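Local atomic coordinates of methionine-binding lipoprotein MetQ (Bacillus subtilis subsp. subtilis, PDB entry 4GOT), a protein that binds methionine and probably passes it to the membrane-bound permease of the MetNPQ ABC transporter, and also takes part in methionine sulfoxide transport. Residues I109-V114 with G118-M123; A159-A164 with V179-Q184; K94-L99 with E171-F176. All coordinates share one frame; numbering follows the deposited sequence.

Contact 1. Residues I109-V114 with G118-M123. With MSE (selenomethionine), chain B.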
loop_
_atom_site.group_PDB
_atom_site.type_symbol
_atom_site.label_atom_id
_atom_site.label_comp_id
_atom_site.label_asym_id
_atom_site.label_seq_id
_atom_site.Cartn_x
_atom_site.Cartn_y
_atom_site.Cartn_z
ATOM N N ILE A 109 13.782 -11.097 0.432
ATOM C CA ILE A 109 13.322 -10.402 -0.777
ATOM C C ILE A 109 12.441 -9.209 -0.356
ATOM O O ILE A 109 11.247 -9.341 -0.020
ATOM C CB ILE A 109 12.521 -11.302 -1.762
ATOM C CG1 ILE A 109 13.218 -12.661 -1.980
ATOM C CG2 ILE A 109 12.233 -10.573 -3.087
ATOM C CD1 ILE A 109 14.517 -12.593 -2.753
ATOM N N LEU A 110 13.081 -8.054 -0.388
ATOM C CA LEU A 110 12.458 -6.746 -0.261
ATOM C C LEU A 110 11.777 -6.380 -1.572
ATOM O O LEU A 110 12.133 -6.908 -2.628
ATOM C CB LEU A 110 13.553 -5.698 -0.021
ATOM C CG LEU A 110 14.452 -5.854 1.216
ATOM C CD1 LEU A 110 15.489 -4.730 1.217
ATOM C CD2 LEU A 110 13.600 -5.825 2.490
ATOM N N THR A 111 10.803 -5.471 -1.506
ATOM C CA THR A 111 10.329 -4.840 -2.741
ATOM C C THR A 111 11.306 -3.691 -3.012
ATOM O O THR A 111 12.054 -3.258 -2.106
ATOM C CB THR A 111 8.831 -4.408 -2.678
ATOM O OG1 THR A 111 8.704 -3.094 -2.145
ATOM C CG2 THR A 111 7.958 -5.400 -1.861
ATOM N N ASN A 112 11.284 -3.209 -4.247
ATOM C CA ASN A 112 12.116 -2.090 -4.683
ATOM C C ASN A 112 11.415 -0.712 -4.493
ATOM O O ASN A 112 11.913 0.294 -4.964
ATOM C CB ASN A 112 12.610 -2.320 -6.135
ATOM C CG ASN A 112 11.500 -2.231 -7.170
ATOM O OD1 ASN A 112 10.376 -1.843 -6.867
ATOM N ND2 ASN A 112 11.825 -2.579 -8.411
ATOM N N ASN A 113 10.306 -0.691 -3.738
ATOM C CA ASN A 113 9.554 0.524 -3.389
ATOM C C ASN A 113 10.398 1.363 -2.414
ATOM O O ASN A 113 10.458 1.053 -1.212
ATOM C CB ASN A 113 8.211 0.070 -2.743
ATOM C CG ASN A 113 7.215 1.183 -2.510
ATOM O OD1 ASN A 113 7.557 2.343 -2.272
ATOM N ND2 ASN A 113 5.944 0.812 -2.554
ATOM N N VAL A 114 11.067 2.391 -2.940
ATOM C CA VAL A 114 11.976 3.227 -2.161
ATOM C C VAL A 114 11.320 3.739 -0.876
ATOM O O VAL A 114 11.912 3.637 0.210
ATOM C CB VAL A 114 12.477 4.434 -2.966
ATOM C CG1 VAL A 114 13.336 5.347 -2.094
ATOM C CG2 VAL A 114 13.231 3.988 -4.226
ATOM N N GLY A 118 11.950 1.591 4.900
ATOM C CA GLY A 118 11.874 1.635 6.367
ATOM C C GLY A 118 10.742 0.763 6.929
ATOM O O GLY A 118 10.878 0.140 7.992
ATOM N N ARG A 119 9.628 0.683 6.201
ATOM C CA ARG A 119 8.463 -0.138 6.621
ATOM C C ARG A 119 8.853 -1.637 6.725
ATOM O O ARG A 119 8.552 -2.304 7.684
ATOM C CB ARG A 119 7.323 0.037 5.615
ATOM C CG ARG A 119 6.000 -0.565 6.035
ATOM C CD ARG A 119 4.932 -0.395 4.963
ATOM N NE ARG A 119 3.652 -0.829 5.500
ATOM C CZ ARG A 119 2.527 -0.937 4.795
ATOM N NH1 ARG A 119 2.472 -0.646 3.493
ATOM N NH2 ARG A 119 1.430 -1.359 5.422
HETATM N N MSE A 120 9.495 -2.147 5.680
HETATM C CA MSE A 120 10.071 -3.503 5.651
HETATM C C MSE A 120 11.115 -3.775 6.727
HETATM O O MSE A 120 11.005 -4.744 7.496
HETATM C CB MSE A 120 10.682 -3.751 4.256
HETATM C CG MSE A 120 9.635 -3.709 3.192
HETATM SE SE MSE A 120 10.377 -3.819 1.422
HETATM C CE MSE A 120 10.300 -2.033 0.639
ATOM N N LEU A 121 12.112 -2.904 6.836
ATOM C CA LEU A 121 13.160 -3.108 7.820
ATOM C C LEU A 121 12.638 -3.060 9.270
ATOM O O LEU A 121 13.200 -3.730 10.150
ATOM C CB LEU A 121 14.317 -2.097 7.614
ATOM C CG LEU A 121 15.010 -2.219 6.249
ATOM C CD1 LEU A 121 16.133 -1.198 6.191
ATOM C CD2 LEU A 121 15.495 -3.641 5.922
ATOM N N ALA A 122 11.565 -2.299 9.496
ATOM C CA ALA A 122 11.014 -2.100 10.846
ATOM C C ALA A 122 10.390 -3.410 11.316
ATOM O O ALA A 122 10.444 -3.724 12.500
ATOM C CB ALA A 122 9.985 -0.972 10.878
HETATM N N MSE A 123 9.811 -4.164 10.385
HETATM C CA MSE A 123 9.286 -5.501 10.695
HETATM C C MSE A 123 10.376 -6.477 11.103
HETATM O O MSE A 123 10.165 -7.283 11.989
HETATM C CB MSE A 123 8.531 -6.093 9.503
HETATM C CG MSE A 123 7.198 -5.423 9.305
HETATM SE SE MSE A 123 6.173 -6.238 7.907
HETATM C CE MSE A 123 5.532 -7.802 8.919
HETATM N N MSE B 300 -1.626 -0.731 -1.032
HETATM C CA MSE B 300 -0.168 -0.739 -0.707
HETATM C C MSE B 300 0.113 -0.916 0.823
HETATM O O MSE B 300 -0.486 -0.196 1.575
HETATM O OXT MSE B 300 0.941 -1.706 1.344
HETATM C CB MSE B 300 0.440 0.596 -1.166
HETATM C CG MSE B 300 1.934 0.656 -1.192
HETATM SE SE MSE B 300 2.628 2.469 -1.584
HETATM C CE MSE B 300 2.259 2.471 -3.649
#

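Contact 2. Residues A159-A164 with V179-Q184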
loop_
_atom_site.group_PDB
_atom_site.type_symbol
_atom_site.label_atom_id
_atom_site.label_comp_id
_atom_site.label_asym_id
_atom_site.label_seq_id
_atom_site.Cartn_x
_atom_site.Cartn_y
_atom_site.Cartn_z
ATOM N N ALA A 159 10.285 -6.036 -7.904
ATOM C CA ALA A 159 9.146 -5.149 -8.066
ATOM C C ALA A 159 7.986 -5.655 -7.187
ATOM O O ALA A 159 7.826 -6.868 -7.031
ATOM C CB ALA A 159 8.749 -5.054 -9.542
ATOM N N PRO A 160 7.212 -4.726 -6.564
ATOM C CA PRO A 160 6.091 -5.120 -5.671
ATOM C C PRO A 160 5.037 -5.922 -6.443
ATOM O O PRO A 160 4.355 -6.763 -5.886
ATOM C CB PRO A 160 5.539 -3.780 -5.146
ATOM C CG PRO A 160 6.350 -2.723 -5.819
ATOM C CD PRO A 160 7.543 -3.294 -6.458
ATOM N N GLU A 161 4.982 -5.705 -7.762
ATOM C CA GLU A 161 4.078 -6.443 -8.623
ATOM C C GLU A 161 4.468 -7.925 -8.823
ATOM O O GLU A 161 3.692 -8.720 -9.409
ATOM C CB GLU A 161 4.018 -5.730 -10.012
ATOM C CG GLU A 161 3.310 -4.368 -10.033
ATOM C CD GLU A 161 4.081 -3.201 -9.364
ATOM O OE1 GLU A 161 5.353 -3.222 -9.394
ATOM O OE2 GLU A 161 3.400 -2.225 -8.886
ATOM N N LEU A 162 5.693 -8.276 -8.444
ATOM C CA LEU A 162 6.274 -9.567 -8.774
ATOM C C LEU A 162 6.756 -10.306 -7.549
ATOM O O LEU A 162 7.209 -11.426 -7.702
ATOM C CB LEU A 162 7.486 -9.386 -9.711
ATOM C CG LEU A 162 7.191 -8.975 -11.167
ATOM C CD1 LEU A 162 8.520 -8.760 -11.896
ATOM C CD2 LEU A 162 6.250 -9.953 -11.915
ATOM N N THR A 163 6.685 -9.708 -6.349
ATOM C CA THR A 163 7.082 -10.448 -5.153
ATOM C C THR A 163 6.231 -11.734 -4.870
ATOM O O THR A 163 6.759 -12.752 -4.341
ATOM C CB THR A 163 7.137 -9.573 -3.897
ATOM O OG1 THR A 163 5.906 -8.863 -3.758
ATOM C CG2 THR A 163 8.338 -8.603 -3.937
ATOM N N ALA A 164 4.939 -11.709 -5.201
ATOM C CA ALA A 164 4.117 -12.956 -5.170
ATOM C C ALA A 164 4.782 -14.085 -5.990
ATOM O O ALA A 164 4.757 -15.256 -5.582
ATOM C CB ALA A 164 2.695 -12.711 -5.670
ATOM N N VAL A 179 -0.338 -6.069 0.745
ATOM C CA VAL A 179 -1.655 -6.736 0.757
ATOM C C VAL A 179 -2.377 -6.673 -0.622
ATOM O O VAL A 179 -2.955 -7.657 -1.057
ATOM C CB VAL A 179 -2.588 -6.183 1.863
ATOM C CG1 VAL A 179 -3.990 -6.813 1.733
ATOM C CG2 VAL A 179 -1.992 -6.358 3.273
ATOM N N ASN A 180 -2.370 -5.537 -1.305
ATOM C CA ASN A 180 -3.066 -5.456 -2.617
ATOM C C ASN A 180 -2.595 -6.492 -3.662
ATOM O O ASN A 180 -3.405 -7.149 -4.336
ATOM C CB ASN A 180 -3.020 -4.043 -3.222
ATOM C CG ASN A 180 -1.665 -3.655 -3.799
ATOM O OD1 ASN A 180 -0.729 -3.291 -3.045
ATOM N ND2 ASN A 180 -1.575 -3.617 -5.146
ATOM N N TYR A 181 -1.277 -6.671 -3.751
ATOM C CA TYR A 181 -0.695 -7.659 -4.660
ATOM C C TYR A 181 -0.771 -9.056 -4.112
ATOM O O TYR A 181 -0.960 -9.994 -4.893
ATOM C CB TYR A 181 0.723 -7.261 -5.009
ATOM C CG TYR A 181 0.765 -6.092 -5.929
ATOM C CD1 TYR A 181 -0.021 -6.080 -7.097
ATOM C CD2 TYR A 181 1.621 -4.998 -5.682
ATOM C CE1 TYR A 181 0.014 -4.999 -7.963
ATOM C CE2 TYR A 181 1.674 -3.931 -6.563
ATOM C CZ TYR A 181 0.877 -3.934 -7.697
ATOM O OH TYR A 181 0.903 -2.870 -8.583
ATOM N N ALA A 182 -0.752 -9.209 -2.766
ATOM C CA ALA A 182 -1.014 -10.523 -2.174
ATOM C C ALA A 182 -2.399 -11.012 -2.522
ATOM O O ALA A 182 -2.563 -12.135 -2.952
ATOM C CB ALA A 182 -0.840 -10.476 -0.651
ATOM N N ILE A 183 -3.425 -10.184 -2.294
ATOM C CA ILE A 183 -4.822 -10.544 -2.627
ATOM C C ILE A 183 -5.024 -10.709 -4.153
ATOM O O ILE A 183 -5.738 -11.614 -4.552
ATOM C CB ILE A 183 -5.876 -9.557 -2.049
ATOM C CG1 ILE A 183 -5.829 -9.559 -0.507
ATOM C CG2 ILE A 183 -7.311 -9.972 -2.418
ATOM C CD1 ILE A 183 -6.682 -8.472 0.077
ATOM N N GLN A 184 -4.366 -9.867 -4.960
ATOM C CA GLN A 184 -4.423 -9.974 -6.419
ATOM C C GLN A 184 -3.928 -11.345 -6.954
ATOM O O GLN A 184 -4.500 -11.868 -7.895
ATOM C CB GLN A 184 -3.662 -8.794 -7.099
ATOM C CG GLN A 184 -3.956 -8.701 -8.621
ATOM C CD GLN A 184 -3.428 -7.431 -9.281
ATOM O OE1 GLN A 184 -3.156 -6.420 -8.617
ATOM N NE2 GLN A 184 -3.346 -7.450 -10.625
#

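Contact 3. Residues K94-L99 with E171-F176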
loop_
_atom_site.group_PDB
_atom_site.type_symbol
_atom_site.label_atom_id
_atom_site.label_comp_id
_atom_site.label_asym_id
_atom_site.label_seq_id
_atom_site.Cartn_x
_atom_site.Cartn_y
_atom_site.Cartn_z
ATOM N N LYS A 94 7.532 -20.080 1.617
ATOM C CA LYS A 94 7.083 -21.479 1.422
ATOM C C LYS A 94 7.903 -22.461 2.243
ATOM O O LYS A 94 7.536 -23.613 2.372
ATOM C CB LYS A 94 7.198 -21.898 -0.055
ATOM C CG LYS A 94 6.430 -21.031 -1.026
ATOM C CD LYS A 94 4.998 -21.485 -1.201
ATOM C CE LYS A 94 4.539 -21.264 -2.636
ATOM N NZ LYS A 94 5.245 -22.141 -3.633
ATOM N N THR A 95 9.030 -21.995 2.787
ATOM C CA THR A 95 10.106 -22.868 3.278
ATOM C C THR A 95 10.317 -22.733 4.803
ATOM O O THR A 95 10.668 -23.697 5.433
ATOM C CB THR A 95 11.430 -22.619 2.480
ATOM O OG1 THR A 95 11.743 -21.229 2.459
ATOM C CG2 THR A 95 11.292 -23.061 1.004
ATOM N N TYR A 96 10.072 -21.559 5.388
ATOM C CA TYR A 96 10.156 -21.388 6.839
ATOM C C TYR A 96 8.835 -20.897 7.446
ATOM O O TYR A 96 8.099 -20.105 6.854
ATOM C CB TYR A 96 11.260 -20.386 7.167
ATOM C CG TYR A 96 12.625 -20.875 6.790
ATOM C CD1 TYR A 96 13.374 -21.673 7.673
ATOM C CD2 TYR A 96 13.171 -20.574 5.548
ATOM C CE1 TYR A 96 14.629 -22.132 7.326
ATOM C CE2 TYR A 96 14.433 -21.033 5.187
ATOM C CZ TYR A 96 15.152 -21.809 6.085
ATOM O OH TYR A 96 16.389 -22.250 5.738
ATOM N N LYS A 97 8.596 -21.317 8.676
ATOM C CA LYS A 97 7.324 -21.114 9.367
ATOM C C LYS A 97 7.275 -19.782 10.119
ATOM O O LYS A 97 6.201 -19.233 10.372
ATOM C CB LYS A 97 7.096 -22.279 10.348
ATOM C CG LYS A 97 5.637 -22.652 10.531
ATOM C CD LYS A 97 5.001 -23.185 9.249
ATOM C CE LYS A 97 3.522 -23.509 9.488
ATOM N NZ LYS A 97 2.820 -23.930 8.240
ATOM N N SER A 98 8.443 -19.261 10.464
ATOM C CA SER A 98 8.536 -17.974 11.143
ATOM C C SER A 98 9.926 -17.347 10.973
ATOM O O SER A 98 10.868 -18.002 10.566
ATOM C CB SER A 98 8.204 -18.140 12.639
ATOM O OG SER A 98 9.194 -18.884 13.226
ATOM N N LEU A 99 10.054 -16.066 11.287
ATOM C CA LEU A 99 11.333 -15.383 11.079
ATOM C C LEU A 99 12.424 -15.894 12.052
ATOM O O LEU A 99 13.612 -15.894 11.705
ATOM C CB LEU A 99 11.176 -13.838 11.175
ATOM C CG LEU A 99 10.321 -13.018 10.214
ATOM C CD1 LEU A 99 10.142 -11.611 10.806
ATOM C CD2 LEU A 99 10.919 -12.986 8.789
ATOM N N GLU A 171 12.561 -17.941 -4.422
ATOM C CA GLU A 171 13.778 -17.195 -4.765
ATOM C C GLU A 171 14.537 -16.692 -3.552
ATOM O O GLU A 171 15.699 -16.308 -3.651
ATOM C CB GLU A 171 13.415 -15.929 -5.528
ATOM C CG GLU A 171 13.339 -16.081 -7.000
ATOM C CD GLU A 171 12.686 -14.881 -7.636
ATOM O OE1 GLU A 171 12.978 -13.683 -7.302
ATOM O OE2 GLU A 171 11.855 -15.173 -8.489
ATOM N N GLY A 172 13.864 -16.570 -2.434
ATOM C CA GLY A 172 14.550 -16.196 -1.212
ATOM C C GLY A 172 13.995 -17.023 -0.087
ATOM O O GLY A 172 13.112 -17.844 -0.287
ATOM N N ASP A 173 14.506 -16.796 1.107
ATOM C CA ASP A 173 13.991 -17.473 2.300
ATOM C C ASP A 173 12.664 -16.890 2.855
ATOM O O ASP A 173 11.861 -17.610 3.472
ATOM C CB ASP A 173 15.104 -17.512 3.375
ATOM C CG ASP A 173 16.302 -18.352 2.926
ATOM O OD1 ASP A 173 16.061 -19.506 2.501
ATOM O OD2 ASP A 173 17.458 -17.868 2.967
ATOM N N ALA A 174 12.474 -15.588 2.646
ATOM C CA ALA A 174 11.332 -14.830 3.141
ATOM C C ALA A 174 11.130 -13.659 2.177
ATOM O O ALA A 174 12.100 -13.138 1.589
ATOM C CB ALA A 174 11.577 -14.332 4.578
ATOM N N VAL A 175 9.871 -13.289 1.975
ATOM C CA VAL A 175 9.484 -12.332 0.892
ATOM C C VAL A 175 8.405 -11.361 1.367
ATOM O O VAL A 175 7.390 -11.792 1.947
ATOM C CB VAL A 175 8.960 -13.073 -0.380
ATOM C CG1 VAL A 175 8.619 -12.045 -1.458
ATOM C CG2 VAL A 175 9.970 -14.105 -0.883
ATOM N N PHE A 176 8.644 -10.048 1.174
ATOM C CA PHE A 176 7.633 -9.003 1.467
ATOM C C PHE A 176 6.625 -8.898 0.332
ATOM O O PHE A 176 7.026 -8.835 -0.834
ATOM C CB PHE A 176 8.266 -7.625 1.701
ATOM C CG PHE A 176 8.982 -7.506 3.033
ATOM C CD1 PHE A 176 10.319 -7.868 3.143
ATOM C CD2 PHE A 176 8.338 -7.023 4.154
ATOM C CE1 PHE A 176 11.002 -7.781 4.368
ATOM C CE2 PHE A 176 9.013 -6.919 5.380
ATOM C CZ PHE A 176 10.345 -7.292 5.486
HETATM O O HOH W 1 11.086 -19.770 0.152
HETATM O O HOH W 2 14.278 -21.152 1.445
#

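Contact 1. Residues I109-V114 with G118-M123
Leu-110 and Met-120 bring the two backbones nearest, with their CA atoms 7.2 Å apart. Here the end of strand 107-111 turns through a short loop into helix 117-126. The axes of the short segments 109-111 and 118-123 pass at 9.2 Å and run roughly antiparallel, their directions 147° apart. Met-120, modelled as selenomethionine, carries the largest share of the contact: its side chain leaves the helix and crosses that of Thr-111 at about a right angle. On the way, its SE lies 3.9 Å from CD2 of Leu-110 and 3.4 Å from the backbone N of Thr-111, a buried N-H with no hydrogen-bond partner in the model. The bend at chi3 (-105°) then lays the terminal methyl over the turn, where CE sits 3.4 Å from Thr-111 OG1 and 3.6 Å from Asn-113 O. That turn is an ST turn: the backbone N of Asn-113 reaches back to Thr-111 OG1 over 3.3 Å, at an N-H...O angle of 160°. Beside Met-120, the CD2 methyls of Leu-110 and Leu-121 just meet.

The neighbouring residues face the ligand. Asn-113 puts ND2 near the selenium of the bound selenomethionine, while Arg-119, extended from CG to NE, brings the edge of its guanidinium to the ligand carboxylate, NH1 donating to OXT over 2.8 Å. Salt bridges to Glu-116 and Glu-197 help hold that guanidinium in place. Behind the pocket, strand 107-111 pairs with strands 154-158 and 174-177, and helix 117-126 packs on the sheet with Met-120 and Met-123 against Phe-176 of strand 174-177.

Contact 2. Residues A159-A164 with V179-Q184
Tyr-181 rises from helix 179-184 and lays its ring against the turn at Pro-160 and Glu-161. Its CB is 3.8 Å from Pro-160 O, which stays close to the first half of the ring and comes within 3.3 Å of CD2, approaching obliquely. Next along the ring, CE2 meets CB of the proline at 4.1 Å. Over the ring centre stands CA of Glu-161, 4.0 Å from the centroid and only 8° off the normal, a CH-pi contact; the opposite face is covered by the ND2 of Asn-180, next to it in the chain. The ring is thus sandwiched within the lobe built on the five-stranded sheet, one of the two lobes that enclose the ligand in this type II binding-protein fold. Asn-180 itself belongs to the pocket: its OD1 meets Tyr-43 OH and makes a weak bond to the ligand amino group. Chi1 of Glu-161 sets its CG anti to the carbonyl carbon, 3.4 Å from Tyr-181 CZ, and the bend at chi2 (72°) then turns the carboxylate so that OE2 comes to the hydroxyl. Tyr-181 OH finally lies 2.6 Å from Glu-161 OE2, at best a weak hydrogen bond, since the hydroxyl proton has another acceptor within reach. OE2 has its stronger partner in the backbone N of Tyr-43, a pocket residue whose ring also meets that of Tyr-181.

Contact 3. Residues K94-L99 with E171-F176
In the lobe of this type II periplasmic-binding-protein fold built on the five-stranded sheet, the loop leading out of strand 90-92 folds over the start of strand 174-177: Thr-95 and Tyr-96 meet Asp-173, just ahead of the strand, and Leu-99 meets Ala-174, its first residue. Tyr-96 and Asp-173 lie side by side and point the same way. OD1 of the aspartate sits at the ring edge, near its plane, 3.5 Å from CE2, while the carboxylate itself is turned 84° from the ring. The other carboxylate oxygen, OD2, accepts from the backbone N of Thr-107, so the aspartate is tied to the neighbouring strand 107-111 as well as to the loop.

Thr-95 makes its link through water. With chi1 at 51°, its OG1 stands between the backbone N and the carbonyl carbon and holds two waters, at 2.8 Å and 2.7 Å. The first donates to Gly-172 O over 2.8 Å, and the second donates to Asp-173 OD1 over 2.6 Å; the hydroxyl therefore bridges to a backbone carbonyl and to a carboxylate at once. Ser-93, just before residues 94-99, adds a direct tie, its OG being bonded to Asp-173 O and to the backbone N atoms of Thr-95 and Tyr-96. Deeper in, where the surroundings turn apolar beside Ile-91, the CD2 methyl of Leu-99 touches CB of Ala-174 at 4.5 Å.

All three contacts belong to the lobe built on the five-stranded sheet, their centres about 13 Å apart for contacts 1 and 2 and about 15 Å for the other two pairs. Contacts 1 and 3 share that sheet through its adjacent strands 107-111 and 174-177, joined by backbone hydrogen bonds at Ile-109. Along the chain, contact 1 is nested inside the loop closed by contact 3, whereas contacts 2 and 3 interleave, strand 174-177 lying between helices 163-168 and 179-184. Contacts 1 and 2 touch where Thr-111 and Asn-112 meet Pro-160, and place Asn-113, Arg-119 and Asn-180 at the ligand; contact 3 joins a loop to the same sheet, away from the pocket.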